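Local structure of luciferase-like enzymeAMP-CoA-ligase (Zophobas atratus, 4W8O) at residues K17-E22 with S172-D177; K65-T70 with L93-V98; R57-L62 with L87-Y92; V181-S186 with I195-R200. The protein probably activates carboxylic acids as acyl-adenylates with ATP and transfers them to coenzyme A, as related luciferase-like AMP-forming ligases do. All blocks are in the same frame, centred on the assembly; numbering follows the deposited sequence.

Contact 1: K17-E22 with S172-D177; sequences KISFGE and SKTDID
Lys-173 forms a salt bridge with Glu-22, its NZ lying 2.9 Å from OE2 of Glu-22. The ammonium meets that oxygen on the syn side, 21° out of the carboxylate plane, and the two side chains cross roughly perpendicular to each other. OE1, the second carboxylate oxygen, belongs to a capping box that starts helix 20-30. Ser-19 N donates to OE1 of Glu-22 over 2.9 Å in an almost straight bond (N-H...O 179°), OE1 accepting through its anti lone pair, while Glu-22 N returns a bond of 3.0 Å to OG of Ser-19. Two waters extend this polar cluster: one takes a hydrogen bond from Ser-19 OG and donates to Ser-172 O, and the other accepts from Thr-174 N and donates to Glu-22 OE1. An alanine in place of Glu-22 is likely to leave the Lys-173 ammonium without its counter-charge and the N-H of Ser-19 without its capping acceptor.

Packing takes over beyond the polar groups. CB of Ser-19 rests 3.7 Å from the methyl CG2 of Thr-174. Ile-176 points toward 17-22 and lies against its backbone rather than against a side chain. With CG1 held between the backbone N and the carbonyl carbon (chi1 65°), its two branches spread along that backbone. Helix 199-211 also packs here: His-199 ND1 is hydrogen-bonded to Phe-20 N, and Arg-200 forms a salt bridge with Asp-177. Of the two Ile-176 branches, CG2 sits 3.5 Å from the carbonyl carbon of Ile-18, and CD1 ends 3.7 Å from CA of Lys-17.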
loop_
_atom_site.group_PDB
_atom_site.type_symbol
_atom_site.label_atom_id
_atom_site.label_comp_id
_atom_site.label_asym_id
_atom_site.label_seq_id
_atom_site.Cartn_x
_atom_site.Cartn_y
_atom_site.Cartn_z
ATOM N N LYS A 17 10.479 7.764 -14.797
ATOM C CA LYS A 17 10.208 8.099 -16.193
ATOM C C LYS A 17 9.270 7.098 -16.875
ATOM O O LYS A 17 9.173 7.067 -18.102
ATOM C CB LYS A 17 11.529 8.198 -16.967
ATOM C CG LYS A 17 12.440 9.300 -16.450
ATOM C CD LYS A 17 13.763 9.327 -17.197
ATOM C CE LYS A 17 14.676 10.446 -16.704
ATOM N NZ LYS A 17 15.037 10.284 -15.264
ATOM N N ILE A 18 8.555 6.296 -16.099
ATOM C CA ILE A 18 7.698 5.276 -16.699
ATOM C C ILE A 18 6.341 5.194 -16.023
ATOM O O ILE A 18 6.137 5.747 -14.949
ATOM C CB ILE A 18 8.365 3.893 -16.649
ATOM C CG1 ILE A 18 8.727 3.525 -15.214
ATOM C CG2 ILE A 18 9.605 3.874 -17.539
ATOM C CD1 ILE A 18 9.074 2.067 -15.073
ATOM N N SER A 19 5.417 4.504 -16.674
ATOM C CA SER A 19 4.109 4.279 -16.108
ATOM C C SER A 19 4.202 3.144 -15.096
ATOM O O SER A 19 5.144 2.366 -15.108
ATOM C CB SER A 19 3.101 3.944 -17.202
ATOM O OG SER A 19 3.381 2.674 -17.770
ATOM N N PHE A 20 3.205 3.063 -14.226
ATOM C CA PHE A 20 3.093 1.996 -13.235
ATOM C C PHE A 20 2.948 0.646 -13.943
ATOM O O PHE A 20 3.515 -0.337 -13.498
ATOM C CB PHE A 20 1.897 2.275 -12.298
ATOM C CG PHE A 20 1.687 1.239 -11.225
ATOM C CD1 PHE A 20 2.739 0.803 -10.433
ATOM C CD2 PHE A 20 0.421 0.722 -10.987
ATOM C CE1 PHE A 20 2.539 -0.145 -9.444
ATOM C CE2 PHE A 20 0.212 -0.221 -9.996
ATOM C CZ PHE A 20 1.271 -0.656 -9.219
ATOM N N GLY A 21 2.210 0.615 -15.052
ATOM C CA GLY A 21 2.083 -0.591 -15.875
ATOM C C GLY A 21 3.395 -1.078 -16.474
ATOM O O GLY A 21 3.706 -2.267 -16.414
ATOM N N GLU A 22 4.155 -0.162 -17.060
ATOM C CA GLU A 22 5.485 -0.476 -17.598
ATOM C C GLU A 22 6.419 -0.995 -16.498
ATOM O O GLU A 22 7.196 -1.935 -16.711
ATOM C CB GLU A 22 6.104 0.759 -18.268
ATOM C CG GLU A 22 5.426 1.149 -19.577
ATOM C CD GLU A 22 5.875 2.507 -20.116
ATOM O OE1 GLU A 22 6.049 3.461 -19.322
ATOM O OE2 GLU A 22 6.056 2.627 -21.352
ATOM N N SER A 172 0.714 0.232 -22.730
ATOM C CA SER A 172 0.464 1.462 -23.471
ATOM C C SER A 172 1.370 2.580 -22.993
ATOM O O SER A 172 1.625 2.713 -21.799
ATOM C CB SER A 172 -0.986 1.902 -23.286
ATOM O OG SER A 172 -1.880 0.868 -23.651
ATOM N N LYS A 173 1.862 3.377 -23.933
ATOM C CA LYS A 173 2.531 4.621 -23.593
ATOM C C LYS A 173 1.474 5.561 -23.041
ATOM O O LYS A 173 0.351 5.587 -23.542
ATOM C CB LYS A 173 3.206 5.222 -24.829
ATOM C CG LYS A 173 4.407 4.414 -25.304
ATOM C CD LYS A 173 5.515 4.470 -24.265
ATOM C CE LYS A 173 6.729 3.663 -24.668
ATOM N NZ LYS A 173 7.711 3.694 -23.546
ATOM N N THR A 174 1.810 6.289 -21.983
ATOM C CA THR A 174 0.867 7.229 -21.382
ATOM C C THR A 174 1.609 8.415 -20.774
ATOM O O THR A 174 2.837 8.484 -20.827
ATOM C CB THR A 174 -0.050 6.532 -20.345
ATOM O OG1 THR A 174 -1.065 7.446 -19.888
ATOM C CG2 THR A 174 0.756 6.000 -19.157
ATOM N N ASP A 175 0.856 9.371 -20.249
ATOM C CA ASP A 175 1.430 10.535 -19.592
ATOM C C ASP A 175 1.726 10.136 -18.146
ATOM O O ASP A 175 0.804 9.807 -17.398
ATOM C CB ASP A 175 0.440 11.704 -19.660
ATOM C CG ASP A 175 1.038 13.026 -19.197
ATOM O OD1 ASP A 175 1.603 13.090 -18.093
ATOM O OD2 ASP A 175 0.929 14.023 -19.944
ATOM N N ILE A 176 2.999 10.155 -17.752
ATOM C CA ILE A 176 3.378 9.689 -16.404
ATOM C C ILE A 176 2.916 10.598 -15.245
ATOM O O ILE A 176 2.985 10.192 -14.086
ATOM C CB ILE A 176 4.880 9.336 -16.283
ATOM C CG1 ILE A 176 5.770 10.566 -16.457
ATOM C CG2 ILE A 176 5.250 8.242 -17.287
ATOM C CD1 ILE A 176 7.244 10.263 -16.285
ATOM N N ASP A 177 2.420 11.796 -15.552
ATOM C CA ASP A 177 1.789 12.651 -14.536
ATOM C C ASP A 177 0.275 12.460 -14.436
ATOM O O ASP A 177 -0.369 13.085 -13.596
ATOM C CB ASP A 177 2.119 14.118 -14.798
ATOM C CG ASP A 177 3.577 14.424 -14.562
ATOM O OD1 ASP A 177 4.107 14.007 -13.513
ATOM O OD2 ASP A 177 4.194 15.062 -15.427
HETATM O O HOH W 1 1.231 1.690 -19.340
HETATM O O HOH W 2 4.383 5.707 -20.589
#

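Contact 2: K65-T70 with L93-V98; sequences KGITST and LGAKVV
Lys-96 supplies the hydrogen bond between the segments: its NZ donates to the backbone O of Ser-69 at 2.8 Å. The donor approaches at a C=O...N angle of 153°, tilted 26° from the carbonyl plane, and the chain bends at chi2 and chi4 to bring it there. Thr-179 O is a second acceptor for the same ammonium. A methionine in place of Lys-96 would probably leave both carbonyl oxygens without this donor. The positive charge may also ease the closeness of two acceptors, Ser-69 O and Gly-94 O, which lie 3.2 Å apart.

Apolar contact is made by one methyl. CG2 of Ile-67 lies 3.9 Å from CD1 of Leu-93, the two side chains crossing near a right angle, and 4.1 Å from CB of Ala-95.

Backbones meet most closely where CA of Ser-69 is 4.0 Å from CA of Ala-95. Ser-69 CA also makes a C-H...O contact with Gly-94 O at 3.4 Å, and a CB on Gly-94 would come tightly against Ser-69 CB.

Gly-66 and Gly-94 each end a helix in a Schellman motif. The segments are thus two helix-to-strand turns, side by side, leading into the adjacent parallel strands 72-76 and 96-99 of an alpha/beta fold.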
loop_
_atom_site.group_PDB
_atom_site.type_symbol
_atom_site.label_atom_id
_atom_site.label_comp_id
_atom_site.label_asym_id
_atom_site.label_seq_id
_atom_site.Cartn_x
_atom_site.Cartn_y
_atom_site.Cartn_z
ATOM N N LYS A 65 -12.688 -4.730 -24.853
ATOM C CA LYS A 65 -13.872 -4.137 -24.220
ATOM C C LYS A 65 -13.884 -2.608 -24.275
ATOM O O LYS A 65 -14.829 -1.984 -23.794
ATOM C CB LYS A 65 -13.986 -4.564 -22.755
ATOM C CG LYS A 65 -14.290 -6.031 -22.511
ATOM C CD LYS A 65 -14.340 -6.263 -21.004
ATOM C CE LYS A 65 -14.871 -7.634 -20.653
ATOM N NZ LYS A 65 -16.310 -7.814 -20.961
ATOM N N GLY A 66 -12.827 -2.008 -24.819
ATOM C CA GLY A 66 -12.761 -0.567 -25.021
ATOM C C GLY A 66 -12.086 0.210 -23.899
ATOM O O GLY A 66 -12.198 1.435 -23.861
ATOM N N ILE A 67 -11.386 -0.492 -22.997
ATOM C CA ILE A 67 -10.662 0.147 -21.896
ATOM C C ILE A 67 -9.426 0.878 -22.409
ATOM O O ILE A 67 -8.647 0.334 -23.190
ATOM C CB ILE A 67 -10.234 -0.880 -20.813
ATOM C CG1 ILE A 67 -11.462 -1.487 -20.124
ATOM C CG2 ILE A 67 -9.309 -0.248 -19.775
ATOM C CD1 ILE A 67 -12.286 -0.526 -19.295
ATOM N N THR A 68 -9.264 2.121 -21.969
ATOM C CA THR A 68 -8.084 2.911 -22.286
ATOM C C THR A 68 -7.637 3.636 -21.028
ATOM O O THR A 68 -8.233 3.482 -19.960
ATOM C CB THR A 68 -8.367 3.931 -23.410
ATOM O OG1 THR A 68 -9.333 4.880 -22.960
ATOM C CG2 THR A 68 -8.884 3.228 -24.666
ATOM N N SER A 69 -6.593 4.442 -21.156
ATOM C CA SER A 69 -5.998 5.085 -20.000
ATOM C C SER A 69 -6.936 6.034 -19.238
ATOM O O SER A 69 -6.700 6.320 -18.068
ATOM C CB SER A 69 -4.741 5.838 -20.423
ATOM O OG SER A 69 -5.089 6.979 -21.170
ATOM N N THR A 70 -7.980 6.537 -19.889
ATOM C CA THR A 70 -8.915 7.455 -19.229
ATOM C C THR A 70 -9.919 6.755 -18.293
ATOM O O THR A 70 -10.530 7.400 -17.460
ATOM C CB THR A 70 -9.684 8.315 -20.254
ATOM O OG1 THR A 70 -10.284 7.473 -21.240
ATOM C CG2 THR A 70 -8.747 9.302 -20.959
ATOM N N LEU A 93 -2.571 -0.932 -19.431
ATOM C CA LEU A 93 -3.294 -0.054 -20.353
ATOM C C LEU A 93 -3.311 1.404 -19.911
ATOM O O LEU A 93 -3.890 2.255 -20.592
ATOM C CB LEU A 93 -4.724 -0.558 -20.527
ATOM C CG LEU A 93 -4.831 -2.008 -20.992
ATOM C CD1 LEU A 93 -6.290 -2.401 -21.123
ATOM C CD2 LEU A 93 -4.096 -2.217 -22.314
ATOM N N GLY A 94 -2.666 1.702 -18.783
ATOM C CA GLY A 94 -2.628 3.052 -18.250
ATOM C C GLY A 94 -3.925 3.496 -17.583
ATOM O O GLY A 94 -4.080 4.677 -17.267
ATOM N N ALA A 95 -4.859 2.570 -17.368
ATOM C CA ALA A 95 -6.122 2.899 -16.703
ATOM C C ALA A 95 -5.883 3.156 -15.203
ATOM O O ALA A 95 -4.884 2.698 -14.625
ATOM C CB ALA A 95 -7.146 1.787 -16.907
ATOM N N LYS A 96 -6.793 3.908 -14.597
ATOM C CA LYS A 96 -6.719 4.243 -13.180
ATOM C C LYS A 96 -7.270 3.060 -12.394
ATOM O O LYS A 96 -8.369 2.588 -12.695
ATOM C CB LYS A 96 -7.559 5.492 -12.877
ATOM C CG LYS A 96 -7.012 6.792 -13.453
ATOM C CD LYS A 96 -7.533 7.129 -14.840
ATOM C CE LYS A 96 -6.726 8.258 -15.477
ATOM N NZ LYS A 96 -5.425 7.800 -16.051
ATOM N N VAL A 97 -6.525 2.584 -11.404
ATOM C CA VAL A 97 -6.980 1.462 -10.565
ATOM C C VAL A 97 -7.257 1.903 -9.141
ATOM O O VAL A 97 -6.538 2.733 -8.586
ATOM C CB VAL A 97 -5.996 0.267 -10.546
ATOM C CG1 VAL A 97 -5.804 -0.273 -11.951
ATOM C CG2 VAL A 97 -4.649 0.638 -9.923
ATOM N N VAL A 98 -8.313 1.335 -8.562
ATOM C CA VAL A 98 -8.751 1.687 -7.220
ATOM C C VAL A 98 -9.426 0.493 -6.543
ATOM O O VAL A 98 -10.176 -0.247 -7.168
ATOM C CB VAL A 98 -9.692 2.921 -7.236
ATOM C CG1 VAL A 98 -10.955 2.659 -8.044
ATOM C CG2 VAL A 98 -10.045 3.343 -5.815
#

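Contact 3: R57-L62 with L87-Y92; sequences RVALNL and LIASSY
Tyr-92 turns one edge of its ring to Ala-59. From CB, the chain sets CG beside the backbone N and anti to the carbonyl carbon (chi1 -67°), which brings the ring back along its own helix. CD2 then lies 4.0 Å from CB of Ala-59, the methyl standing near the ring plane rather than over a face. On the other edge CD1 touches Gly-21 O. The backbone O of Ile-88 lies over one face, 3.4 Å above the plane and offset toward the rim, and Phe-25 adds an edge-to-face contact. At the tip, OH is hydrogen-bonded to Ser-55 OG, one turn before Ala-59 on helix 48-64, so the same ring is tied to that helix by both a methyl contact and a polar end.

The two helix segments cross at -56° with their axes 8.1 Å apart, a separation made possible by small residues: CA of Ala-59 and CA of Ala-89 are 4.5 Å from each other. Each helix leads into a strand of the same sheet, 72-76 or 96-99, as in an alpha/beta fold. Side chains of helix 85-92, including Leu-87 and Ser-90, rest on both strands.

Ala-89 presses its methyl against helix 48-64. Its CB lies 3.6 Å from Ala-59 N and 3.5 Å from CG1 of Val-58, a tight carbon pair; this branch, anti to the Val-58 backbone N (chi1 173°), is the one turned to the methyl. Leu-62 approaches from one turn farther along. Its CD1 reaches 3.4 Å from OG of Ser-90, a hydroxyl whose hydrogen-bond partner is Pro-86 O.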
loop_
_atom_site.group_PDB
_atom_site.type_symbol
_atom_site.label_atom_id
_atom_site.label_comp_id
_atom_site.label_asym_id
_atom_site.label_seq_id
_atom_site.Cartn_x
_atom_site.Cartn_y
_atom_site.Cartn_z
ATOM N N ARG A 57 -2.977 -11.454 -20.894
ATOM C CA ARG A 57 -4.221 -11.945 -21.482
ATOM C C ARG A 57 -5.432 -11.158 -21.010
ATOM O O ARG A 57 -6.296 -10.811 -21.815
ATOM C CB ARG A 57 -4.408 -13.431 -21.182
ATOM C CG ARG A 57 -3.471 -14.321 -21.970
ATOM C CD ARG A 57 -3.540 -15.747 -21.476
ATOM N NE ARG A 57 -2.567 -16.601 -22.138
ATOM C CZ ARG A 57 -2.387 -17.884 -21.847
ATOM N NH1 ARG A 57 -3.103 -18.469 -20.894
ATOM N NH2 ARG A 57 -1.479 -18.587 -22.510
ATOM N N VAL A 58 -5.486 -10.857 -19.712
ATOM C CA VAL A 58 -6.549 -10.009 -19.183
ATOM C C VAL A 58 -6.525 -8.630 -19.843
ATOM O O VAL A 58 -7.577 -8.111 -20.215
ATOM C CB VAL A 58 -6.474 -9.882 -17.647
ATOM C CG1 VAL A 58 -7.475 -8.859 -17.135
ATOM C CG2 VAL A 58 -6.743 -11.228 -16.986
ATOM N N ALA A 59 -5.333 -8.049 -19.992
ATOM C CA ALA A 59 -5.174 -6.726 -20.611
ATOM C C ALA A 59 -5.683 -6.688 -22.049
ATOM O O ALA A 59 -6.400 -5.759 -22.440
ATOM C CB ALA A 59 -3.715 -6.288 -20.574
ATOM N N LEU A 60 -5.299 -7.690 -22.835
ATOM C CA LEU A 60 -5.734 -7.770 -24.234
ATOM C C LEU A 60 -7.255 -7.867 -24.324
ATOM O O LEU A 60 -7.858 -7.284 -25.210
ATOM C CB LEU A 60 -5.076 -8.952 -24.960
ATOM C CG LEU A 60 -3.592 -8.763 -25.277
ATOM C CD1 LEU A 60 -2.957 -10.100 -25.629
ATOM C CD2 LEU A 60 -3.393 -7.763 -26.410
ATOM N N ASN A 61 -7.875 -8.582 -23.394
ATOM C CA ASN A 61 -9.330 -8.660 -23.367
ATOM C C ASN A 61 -9.965 -7.352 -22.887
ATOM O O ASN A 61 -10.974 -6.918 -23.436
ATOM C CB ASN A 61 -9.789 -9.853 -22.524
ATOM C CG ASN A 61 -9.570 -11.173 -23.235
ATOM O OD1 ASN A 61 -9.830 -11.287 -24.437
ATOM N ND2 ASN A 61 -9.091 -12.176 -22.506
ATOM N N LEU A 62 -9.372 -6.719 -21.881
ATOM C CA LEU A 62 -9.840 -5.396 -21.436
ATOM C C LEU A 62 -9.805 -4.371 -22.582
ATOM O O LEU A 62 -10.690 -3.524 -22.699
ATOM C CB LEU A 62 -9.011 -4.892 -20.250
ATOM C CG LEU A 62 -9.310 -5.505 -18.877
ATOM C CD1 LEU A 62 -8.275 -5.043 -17.864
ATOM C CD2 LEU A 62 -10.710 -5.160 -18.396
ATOM N N LEU A 87 -5.832 -5.897 -11.926
ATOM C CA LEU A 87 -5.272 -4.602 -11.548
ATOM C C LEU A 87 -3.988 -4.327 -12.333
ATOM O O LEU A 87 -3.814 -3.242 -12.913
ATOM C CB LEU A 87 -5.007 -4.564 -10.038
ATOM C CG LEU A 87 -4.529 -3.222 -9.485
ATOM C CD1 LEU A 87 -5.145 -2.957 -8.118
ATOM C CD2 LEU A 87 -3.016 -3.140 -9.399
ATOM N N ILE A 88 -3.099 -5.320 -12.348
ATOM C CA ILE A 88 -1.851 -5.267 -13.116
ATOM C C ILE A 88 -2.164 -5.072 -14.592
ATOM O O ILE A 88 -1.547 -4.244 -15.262
ATOM C CB ILE A 88 -1.037 -6.574 -12.933
ATOM C CG1 ILE A 88 -0.480 -6.665 -11.508
ATOM C CG2 ILE A 88 0.099 -6.669 -13.942
ATOM C CD1 ILE A 88 -0.170 -8.078 -11.064
ATOM N N ALA A 89 -3.130 -5.852 -15.086
ATOM C CA ALA A 89 -3.568 -5.786 -16.477
ATOM C C ALA A 89 -4.082 -4.390 -16.837
ATOM O O ALA A 89 -3.698 -3.814 -17.867
ATOM C CB ALA A 89 -4.652 -6.833 -16.720
ATOM N N SER A 90 -4.940 -3.846 -15.978
ATOM C CA SER A 90 -5.490 -2.505 -16.169
ATOM C C SER A 90 -4.384 -1.449 -16.183
ATOM O O SER A 90 -4.416 -0.508 -16.985
ATOM C CB SER A 90 -6.502 -2.188 -15.065
ATOM O OG SER A 90 -7.651 -3.005 -15.182
ATOM N N SER A 91 -3.405 -1.614 -15.297
ATOM C CA SER A 91 -2.245 -0.732 -15.262
ATOM C C SER A 91 -1.418 -0.789 -16.547
ATOM O O SER A 91 -0.871 0.226 -16.953
ATOM C CB SER A 91 -1.370 -1.042 -14.049
ATOM O OG SER A 91 -2.064 -0.708 -12.860
ATOM N N TYR A 92 -1.332 -1.956 -17.186
ATOM C CA TYR A 92 -0.647 -2.072 -18.491
ATOM C C TYR A 92 -1.262 -1.132 -19.523
ATOM O O TYR A 92 -0.563 -0.607 -20.388
ATOM C CB TYR A 92 -0.708 -3.494 -19.068
ATOM C CG TYR A 92 0.040 -4.584 -18.326
ATOM C CD1 TYR A 92 1.078 -4.293 -17.440
ATOM C CD2 TYR A 92 -0.259 -5.928 -18.566
ATOM C CE1 TYR A 92 1.767 -5.304 -16.787
ATOM C CE2 TYR A 92 0.424 -6.948 -17.918
ATOM C CZ TYR A 92 1.432 -6.635 -17.026
ATOM O OH TYR A 92 2.119 -7.634 -16.377
#

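Contact 4: V181-S186 with I195-R200; sequences VMFFSS and ICHSHR
Val-181 and His-197 satisfy each other's backbones in a hydrogen-bonded antiparallel pair. His-197 N donates to Val-181 O at 2.8 Å, nearly in line with the carbonyl (C=O...N 177°), while Val-181 N reaches His-197 O at 3.2 Å. Phe-183 and Ile-195 form the second such pair, less evenly. Phe-183 N meets Ile-195 O at 3.0 Å, in the carbonyl plane and on a lone pair; the return bond from Ile-195 N to Phe-183 O is short, 2.7 Å, but bent to 130° at the hydrogen and therefore weak. Ile-195 O also receives a C-H...O contact from Met-182 CA at 3.1 Å.

Met-182 and Cys-196 form the non-hydrogen-bonded pair between them, so their polar backbone atoms turn away from each other to the neighbouring strands: Met-182 bonds with Val-97, and Cys-196 with Thr-386 and Gly-387. The strands make a beta hairpin. Its connecting loop is the Ser/Thr/Gly-rich segment that in this family probably handles ATP phosphates; there Ser-185 OG accepts from Lys-193 N, and Ser-186 lines the pocket holding a polyether, probably from the crystallisation liquor.

Both His-197 nitrogens have partners, ND1 with Ser-201 OG and NE2 with Ser-325 O. Its ring meets Phe-183 edge to edge, CD2 of His-197 lying 4.0 Å from CD2 of Phe-183. On the other face of the sheet Met-182, its CG beside the backbone N (chi1 -67°), brings SD to 4.0 Å from SG of Cys-196. The side chain of Ile-195 reaches the start of the connecting loop, its CD1 3.5 Å from Ser-185 N.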
loop_
_atom_site.group_PDB
_atom_site.type_symbol
_atom_site.label_atom_id
_atom_site.label_comp_id
_atom_site.label_asym_id
_atom_site.label_seq_id
_atom_site.Cartn_x
_atom_site.Cartn_y
_atom_site.Cartn_z
ATOM N N VAL A 181 -3.064 5.344 -9.713
ATOM C CA VAL A 181 -3.686 4.652 -8.580
ATOM C C VAL A 181 -4.445 5.673 -7.726
ATOM O O VAL A 181 -3.970 6.809 -7.549
ATOM C CB VAL A 181 -2.622 3.979 -7.676
ATOM C CG1 VAL A 181 -3.276 3.177 -6.566
ATOM C CG2 VAL A 181 -1.695 3.081 -8.477
ATOM N N MET A 182 -5.596 5.263 -7.180
ATOM C CA MET A 182 -6.369 6.105 -6.261
ATOM C C MET A 182 -6.590 5.433 -4.902
ATOM O O MET A 182 -6.632 4.210 -4.809
ATOM C CB MET A 182 -7.716 6.513 -6.873
ATOM C CG MET A 182 -7.597 7.452 -8.065
ATOM S SD MET A 182 -9.152 8.085 -8.725
ATOM C CE MET A 182 -9.838 6.595 -9.426
ATOM N N PHE A 183 -6.679 6.258 -3.858
ATOM C CA PHE A 183 -7.068 5.834 -2.512
ATOM C C PHE A 183 -8.120 6.825 -2.011
ATOM O O PHE A 183 -8.505 7.756 -2.729
ATOM C CB PHE A 183 -5.858 5.784 -1.567
ATOM C CG PHE A 183 -4.805 4.796 -1.987
ATOM C CD1 PHE A 183 -4.911 3.463 -1.645
ATOM C CD2 PHE A 183 -3.709 5.204 -2.743
ATOM C CE1 PHE A 183 -3.948 2.541 -2.041
ATOM C CE2 PHE A 183 -2.754 4.290 -3.150
ATOM C CZ PHE A 183 -2.870 2.955 -2.794
ATOM N N PHE A 184 -8.610 6.618 -0.798
ATOM C CA PHE A 184 -9.674 7.452 -0.266
ATOM C C PHE A 184 -9.267 8.137 1.025
ATOM O O PHE A 184 -8.720 7.503 1.921
ATOM C CB PHE A 184 -10.919 6.610 -0.062
ATOM C CG PHE A 184 -11.452 6.036 -1.338
ATOM C CD1 PHE A 184 -12.109 6.845 -2.247
ATOM C CD2 PHE A 184 -11.272 4.697 -1.645
ATOM C CE1 PHE A 184 -12.601 6.325 -3.433
ATOM C CE2 PHE A 184 -11.756 4.172 -2.830
ATOM C CZ PHE A 184 -12.429 4.985 -3.722
ATOM N N SER A 185 -9.533 9.439 1.093
ATOM C CA SER A 185 -9.165 10.256 2.227
ATOM C C SER A 185 -9.968 9.861 3.448
ATOM O O SER A 185 -11.021 9.244 3.329
ATOM C CB SER A 185 -9.382 11.742 1.920
ATOM O OG SER A 185 -10.761 12.063 1.836
ATOM N N SER A 186 -9.453 10.236 4.616
ATOM C CA SER A 186 -10.103 9.974 5.890
ATOM C C SER A 186 -9.815 11.126 6.836
ATOM O O SER A 186 -9.215 10.936 7.893
ATOM C CB SER A 186 -9.596 8.658 6.489
ATOM O OG SER A 186 -8.177 8.669 6.610
ATOM N N ILE A 195 -8.170 10.306 -3.390
ATOM C CA ILE A 195 -6.764 10.667 -3.481
ATOM C C ILE A 195 -6.167 10.118 -4.782
ATOM O O ILE A 195 -6.245 8.921 -5.053
ATOM C CB ILE A 195 -5.986 10.045 -2.309
ATOM C CG1 ILE A 195 -6.428 10.656 -0.980
ATOM C CG2 ILE A 195 -4.484 10.216 -2.513
ATOM C CD1 ILE A 195 -6.121 9.781 0.222
ATOM N N CYS A 196 -5.577 10.991 -5.584
ATOM C CA CYS A 196 -4.956 10.571 -6.848
ATOM C C CYS A 196 -3.445 10.533 -6.745
ATOM O O CYS A 196 -2.822 11.551 -6.415
ATOM C CB CYS A 196 -5.345 11.533 -7.970
ATOM S SG CYS A 196 -7.103 11.457 -8.367
ATOM N N HIS A 197 -2.856 9.366 -7.017
ATOM C CA HIS A 197 -1.421 9.278 -7.270
ATOM C C HIS A 197 -1.161 9.098 -8.753
ATOM O O HIS A 197 -1.846 8.318 -9.431
ATOM C CB HIS A 197 -0.777 8.145 -6.477
ATOM C CG HIS A 197 -0.555 8.490 -5.045
ATOM N ND1 HIS A 197 0.413 9.384 -4.642
ATOM C CD2 HIS A 197 -1.204 8.106 -3.922
ATOM C CE1 HIS A 197 0.364 9.520 -3.330
ATOM N NE2 HIS A 197 -0.610 8.757 -2.869
ATOM N N SER A 198 -0.160 9.823 -9.246
ATOM C CA SER A 198 0.286 9.692 -10.615
ATOM C C SER A 198 1.182 8.476 -10.722
ATOM O O SER A 198 1.545 7.868 -9.722
ATOM C CB SER A 198 1.051 10.945 -11.055
ATOM O OG SER A 198 2.225 11.123 -10.288
ATOM N N HIS A 199 1.544 8.125 -11.945
ATOM C CA HIS A 199 2.508 7.062 -12.150
ATOM C C HIS A 199 3.777 7.431 -11.392
ATOM O O HIS A 199 4.325 6.623 -10.652
ATOM C CB HIS A 199 2.799 6.856 -13.640
ATOM C CG HIS A 199 1.573 6.573 -14.447
ATOM N ND1 HIS A 199 1.020 5.319 -14.547
ATOM C CD2 HIS A 199 0.762 7.396 -15.150
ATOM C CE1 HIS A 199 -0.065 5.371 -15.291
ATOM N NE2 HIS A 199 -0.242 6.621 -15.673
ATOM N N ARG A 200 4.196 8.679 -11.529
ATOM C CA ARG A 200 5.417 9.140 -10.885
ATOM C C ARG A 200 5.309 9.108 -9.364
ATOM O O ARG A 200 6.172 8.528 -8.696
ATOM C CB ARG A 200 5.784 10.535 -11.379
ATOM C CG ARG A 200 6.329 10.498 -12.801
ATOM C CD ARG A 200 6.769 11.858 -13.334
ATOM N NE ARG A 200 7.696 12.546 -12.447
ATOM C CZ ARG A 200 7.548 13.794 -12.001
ATOM N NH1 ARG A 200 6.505 14.549 -12.361
ATOM N NH2 ARG A 200 8.469 14.306 -11.191
#

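Contacts 2 and 3 lie closest, their centres about 8 Å apart, and alternate along the chain: contact 3 pairs helices 48-64 and 85-92, and contact 2 pairs the turns that end them. Both fall within the span bracketed by contact 1, whose centre is about 12 Å from contact 2 and 14 Å from contact 3. Ser-172 N probably bonds to Tyr-92 O. Contact 4 follows in the chain and shares a sheet with contact 2, because strands 96-99 and 179-184 are neighbours; Asp-177 and Arg-200 tie it to contact 1. Residues 17-22 and helices 48-64 and 85-92 are thus gathered about this sheet, beside the hairpin whose loop residue Ser-186 lines the polyether pocket.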